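Long-range contacts in putative acyl-[acyl-carrier-protein]--UDP-N-acetylglucosamine O-acyltransferase (PDB 4R36), which probably transfers an acyl chain from acyl carrier protein to UDP-N-acetylglucosamine, an early step in lipid A synthesis: residues A84-L89 with R114-K119; V170-F175 with C188-D193. One frame throughout, in Å; residues are numbered along the deposited sequence.

Both contacts join neighbouring coils of the same left-handed beta helix. Interaction 1 lies in the loops that leave strands 81-82 and 111-112. Interaction 2 lies on strands 171-172 and 189-190, further along the same parallel sheet. The first contact is mostly buried although neither segment is a strand. One backbone bond, a proline wedge and a water bridge hold it. The second is partly buried and is built as a beta pair: three backbone bonds, an aromatic ring on the inner side, and a more exposed end at His173 and Phe175. The centres of interactions 1 and 2 are about 19 Å apart. Both touch the second subunit, and each includes a residue that binds UDP-N-acetylglucosamine in this protein.

Interaction 1: A84-L89 with R114-K119; sequences AIPQDL and RGTAAK
Arg114 meets Ala84, Ile85 and Pro86. Its backbone N donates to Ala84 O at 2.9 Å, with an N-H...O angle of 146°. Arg114 CB lies 4.1 Å from Ala84 O. With chi1 at 68°, Arg114 CG is tucked over the backbone; it comes closer to Ala84 O and meets Pro86 CD at 4.0 Å. From CG to NE the chain is extended and crosses Ile85 at a slant. Arg114 NH2 lies 3.7 Å from Ile85 CG2, in van der Waals contact. NH1 is hydrogen-bonded to Ser96 OG and Glu94 O of the same chain, which helps fix the guanidinium. Pro86 wedges in next to the arginine. Pro86 CG sits 3.2 Å from Gly115 O and 3.4 Å from Thr116 CG2. Beyond it, one water donates to both Asp88 OD2 (2.7 Å) and Thr116 OG1 (2.8 Å). The same OG1 accepts from Ala118 N, an ST turn, and is hydrogen-bonded to Asp139. Asp88 OD1 forms a salt bridge with Lys90, and its side chain packs on His138. Lys90, His138 and Leu89 all bind UDP-N-acetylglucosamine. Such loops project from successive coils of a left-handed beta helix, here beside the nucleotide-sugar site.

Interaction 2: V170-F175 with C188-D193; sequences VLMHQF and CRFSKD
Leu171 O is gripped by two groups of the other strand. Phe190 N donates to it at 3.0 Å, nearly in line with the carbonyl (C=O...N angle 170°). Arg189 CA adds a CA-H...O contact to Leu171 O at 3.2 Å. Cys188 O is held in the same way: it accepts from Leu171 N at 3.0 Å and lies close to Val170 CA. His173 N to Phe190 O completes the parallel pairing, in which Leu171 faces Arg189 and Met172 faces Phe190. These are equivalent strands of adjacent coils in the left-handed beta helix. Phe190 and Met172 lie on one face of the sheet, where they also pack on Val178 of strand 177-178 and Phe190 meets Ile184. Chi1 of 58° brings the Phe190 ring back over the neighbouring strand. Met172 CA sits over one face of the Phe190 ring, 4.2 Å from its centroid. Met172 CG touches Phe190 CZ at 3.6 Å, and the sulfur lies obliquely to the ring, a Met-aromatic contact. Val170 CG1 meets the ring edge at Phe190 CE1, 3.8 Å away. On the other face, Arg189 leads away to Glu203 and to Gly186 O of the second subunit. Past the strands, Ser191 CB lies over the face of the His173 ring, 4.1 Å from its centroid. A water bridges Phe175 O and Asp193 OD1; Ser269 bonds to OD2.

Interaction 1: A84-L89 with R114-K119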
# COMPACT_ATOMS: atom_id res chain seq x y z
N ALA A 84 -16.26 5.16 -7.51
CA ALA A 84 -16.54 5.90 -6.30
C ALA A 84 -16.23 7.39 -6.46
O ALA A 84 -15.37 7.78 -7.30
CB ALA A 84 -15.79 5.33 -5.13
N ILE A 85 -16.94 8.20 -5.68
CA ILE A 85 -16.75 9.63 -5.73
C ILE A 85 -15.28 10.00 -5.41
O ILE A 85 -14.59 9.26 -4.69
CB ILE A 85 -17.68 10.42 -4.83
CG1 ILE A 85 -17.49 10.04 -3.35
CG2 ILE A 85 -19.13 10.20 -5.30
CD1 ILE A 85 -18.24 10.92 -2.42
N PRO A 86 -14.80 11.12 -5.97
CA PRO A 86 -13.47 11.57 -5.70
C PRO A 86 -13.12 11.63 -4.21
O PRO A 86 -13.95 11.92 -3.37
CB PRO A 86 -13.44 12.99 -6.29
CG PRO A 86 -14.46 12.98 -7.39
CD PRO A 86 -15.49 11.96 -6.98
N GLN A 87 -11.87 11.40 -3.90
CA GLN A 87 -11.36 11.64 -2.60
C GLN A 87 -11.05 13.15 -2.41
O GLN A 87 -10.91 13.61 -1.32
CB GLN A 87 -10.15 10.73 -2.33
CG GLN A 87 -10.49 9.24 -2.28
CD GLN A 87 -9.29 8.39 -1.97
OE1 GLN A 87 -8.19 8.64 -2.45
NE2 GLN A 87 -9.52 7.33 -1.33
N ASP A 88 -11.09 13.93 -3.45
CA ASP A 88 -10.96 15.41 -3.40
C ASP A 88 -12.09 16.10 -2.61
O ASP A 88 -13.23 16.06 -3.01
CB ASP A 88 -10.99 15.87 -4.85
CG ASP A 88 -10.64 17.32 -5.04
OD1 ASP A 88 -10.49 18.05 -4.02
OD2 ASP A 88 -10.54 17.70 -6.21
N LEU A 89 -11.74 16.80 -1.54
CA LEU A 89 -12.73 17.54 -0.80
C LEU A 89 -13.31 18.71 -1.56
O LEU A 89 -14.30 19.26 -1.13
CB LEU A 89 -12.17 18.01 0.53
CG LEU A 89 -11.88 16.77 1.42
CD1 LEU A 89 -11.02 17.15 2.60
CD2 LEU A 89 -13.17 16.05 1.87
N ARG A 114 -14.35 8.23 -9.94
CA ARG A 114 -14.84 9.12 -10.94
C ARG A 114 -14.31 10.52 -10.83
O ARG A 114 -13.64 10.91 -9.83
CB ARG A 114 -16.39 9.09 -11.00
CG ARG A 114 -17.19 9.65 -9.83
CD ARG A 114 -18.66 9.36 -10.18
NE ARG A 114 -19.67 9.75 -9.19
CZ ARG A 114 -20.34 10.91 -9.16
NH1 ARG A 114 -20.06 11.90 -9.95
NH2 ARG A 114 -21.27 11.11 -8.23
N GLY A 115 -14.60 11.31 -11.84
CA GLY A 115 -14.00 12.65 -11.97
C GLY A 115 -14.61 13.77 -11.09
O GLY A 115 -15.56 13.55 -10.35
N THR A 116 -14.03 14.97 -11.20
CA THR A 116 -14.55 16.18 -10.56
C THR A 116 -14.84 17.21 -11.68
O THR A 116 -14.52 16.98 -12.85
CB THR A 116 -13.55 16.83 -9.62
OG1 THR A 116 -12.42 17.35 -10.35
CG2 THR A 116 -13.12 15.90 -8.54
N ALA A 117 -15.34 18.38 -11.31
CA ALA A 117 -15.56 19.47 -12.27
C ALA A 117 -14.28 19.92 -12.95
O ALA A 117 -14.32 20.58 -13.97
CB ALA A 117 -16.20 20.65 -11.57
N ALA A 118 -13.14 19.65 -12.37
CA ALA A 118 -11.85 20.00 -13.02
C ALA A 118 -11.68 19.42 -14.41
O ALA A 118 -10.92 19.97 -15.20
CB ALA A 118 -10.65 19.53 -12.13
N LYS A 119 -12.29 18.26 -14.66
CA LYS A 119 -12.31 17.62 -15.95
C LYS A 119 -13.65 16.89 -16.14
O LYS A 119 -14.40 17.20 -17.06
CB LYS A 119 -11.14 16.63 -16.14
CG LYS A 119 -11.11 16.05 -17.55
CD LYS A 119 -9.97 15.08 -17.82
CE LYS A 119 -10.12 14.45 -19.18
NZ LYS A 119 -9.01 13.52 -19.55
O HOH W 1 -11.14 18.96 -8.52

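Interaction 2: V170-F175 with C188-D193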
# COMPACT_ATOMS: atom_id res chain seq x y z
N VAL A 170 4.73 3.09 -6.07
CA VAL A 170 5.16 4.36 -6.62
C VAL A 170 4.16 5.46 -6.28
O VAL A 170 2.88 5.21 -6.27
CB VAL A 170 5.39 4.27 -8.15
CG1 VAL A 170 5.52 5.65 -8.79
CG2 VAL A 170 6.66 3.45 -8.41
N LEU A 171 4.66 6.63 -5.97
CA LEU A 171 3.78 7.80 -5.65
C LEU A 171 3.99 8.86 -6.66
O LEU A 171 5.12 9.37 -6.84
CB LEU A 171 4.06 8.39 -4.27
CG LEU A 171 3.88 7.43 -3.10
CD1 LEU A 171 4.26 8.12 -1.79
CD2 LEU A 171 2.38 7.02 -3.11
N MET A 172 2.91 9.14 -7.39
CA MET A 172 2.89 10.04 -8.53
C MET A 172 2.05 11.20 -8.07
O MET A 172 0.84 11.04 -7.85
CB MET A 172 2.21 9.35 -9.72
CG MET A 172 1.99 10.29 -10.84
SD MET A 172 1.73 9.50 -12.41
CE MET A 172 1.97 10.91 -13.50
N HIS A 173 2.69 12.33 -7.86
CA HIS A 173 2.04 13.51 -7.43
C HIS A 173 1.00 14.10 -8.43
O HIS A 173 1.13 13.95 -9.64
CB HIS A 173 3.13 14.54 -7.24
CG HIS A 173 2.76 15.64 -6.34
ND1 HIS A 173 2.34 16.87 -6.79
CD2 HIS A 173 2.79 15.73 -4.98
CE1 HIS A 173 2.09 17.66 -5.76
NE2 HIS A 173 2.36 16.99 -4.66
N GLN A 174 0.03 14.86 -7.91
CA GLN A 174 -1.02 15.46 -8.79
C GLN A 174 -0.46 16.25 -9.93
O GLN A 174 0.59 16.91 -9.81
CB GLN A 174 -2.08 16.32 -8.01
CG GLN A 174 -1.46 17.32 -7.10
CD GLN A 174 -2.50 18.15 -6.38
OE1 GLN A 174 -3.69 17.82 -6.40
NE2 GLN A 174 -2.05 19.24 -5.76
N PHE A 175 -1.14 16.17 -11.06
CA PHE A 175 -0.82 16.94 -12.25
C PHE A 175 0.49 16.49 -12.96
O PHE A 175 0.97 17.19 -13.87
CB PHE A 175 -0.71 18.48 -11.98
CG PHE A 175 -1.88 19.08 -11.26
CD1 PHE A 175 -3.11 19.20 -11.90
CD2 PHE A 175 -1.75 19.55 -9.97
CE1 PHE A 175 -4.22 19.77 -11.25
CE2 PHE A 175 -2.87 20.09 -9.29
CZ PHE A 175 -4.09 20.22 -9.94
N CYS A 188 9.63 4.46 -5.73
CA CYS A 188 9.95 5.85 -6.05
C CYS A 188 8.79 6.80 -5.95
O CYS A 188 7.61 6.39 -6.08
CB CYS A 188 10.62 5.95 -7.44
SG CYS A 188 12.20 5.05 -7.45
N ARG A 189 9.10 8.07 -5.74
CA ARG A 189 8.10 9.09 -5.69
C ARG A 189 8.57 10.27 -6.47
O ARG A 189 9.78 10.56 -6.50
CB ARG A 189 7.79 9.51 -4.25
CG ARG A 189 9.05 9.92 -3.48
CD ARG A 189 8.76 10.17 -1.98
NE ARG A 189 10.00 10.40 -1.25
CZ ARG A 189 10.12 10.48 0.06
NH1 ARG A 189 9.07 10.35 0.85
NH2 ARG A 189 11.31 10.77 0.58
N PHE A 190 7.63 11.03 -7.04
CA PHE A 190 8.05 12.13 -7.88
C PHE A 190 6.97 13.18 -8.00
O PHE A 190 5.75 12.84 -7.91
CB PHE A 190 8.45 11.67 -9.28
CG PHE A 190 7.37 10.94 -10.03
CD1 PHE A 190 7.15 9.59 -9.83
CD2 PHE A 190 6.69 11.57 -11.05
CE1 PHE A 190 6.14 8.90 -10.57
CE2 PHE A 190 5.72 10.90 -11.83
CZ PHE A 190 5.43 9.54 -11.58
N SER A 191 7.40 14.43 -8.18
CA SER A 191 6.43 15.52 -8.39
C SER A 191 6.80 16.42 -9.59
O SER A 191 6.34 17.57 -9.71
CB SER A 191 6.34 16.33 -7.13
OG SER A 191 7.65 16.80 -6.87
N LYS A 192 7.57 15.85 -10.52
CA LYS A 192 7.86 16.44 -11.81
C LYS A 192 7.53 15.44 -12.87
O LYS A 192 7.22 14.31 -12.54
CB LYS A 192 9.33 16.84 -11.82
CG LYS A 192 9.56 17.96 -10.79
CD LYS A 192 10.44 19.07 -11.28
CE LYS A 192 10.81 20.11 -10.23
NZ LYS A 192 9.67 20.43 -9.36
N ASP A 193 7.60 15.85 -14.14
CA ASP A 193 7.30 14.96 -15.21
C ASP A 193 8.48 14.00 -15.51
O ASP A 193 9.69 14.33 -15.32
CB ASP A 193 6.94 15.78 -16.46
CG ASP A 193 5.68 16.63 -16.28
OD1 ASP A 193 4.76 16.30 -15.51
OD2 ASP A 193 5.64 17.74 -16.88
O HOH W 2 2.46 17.52 -15.90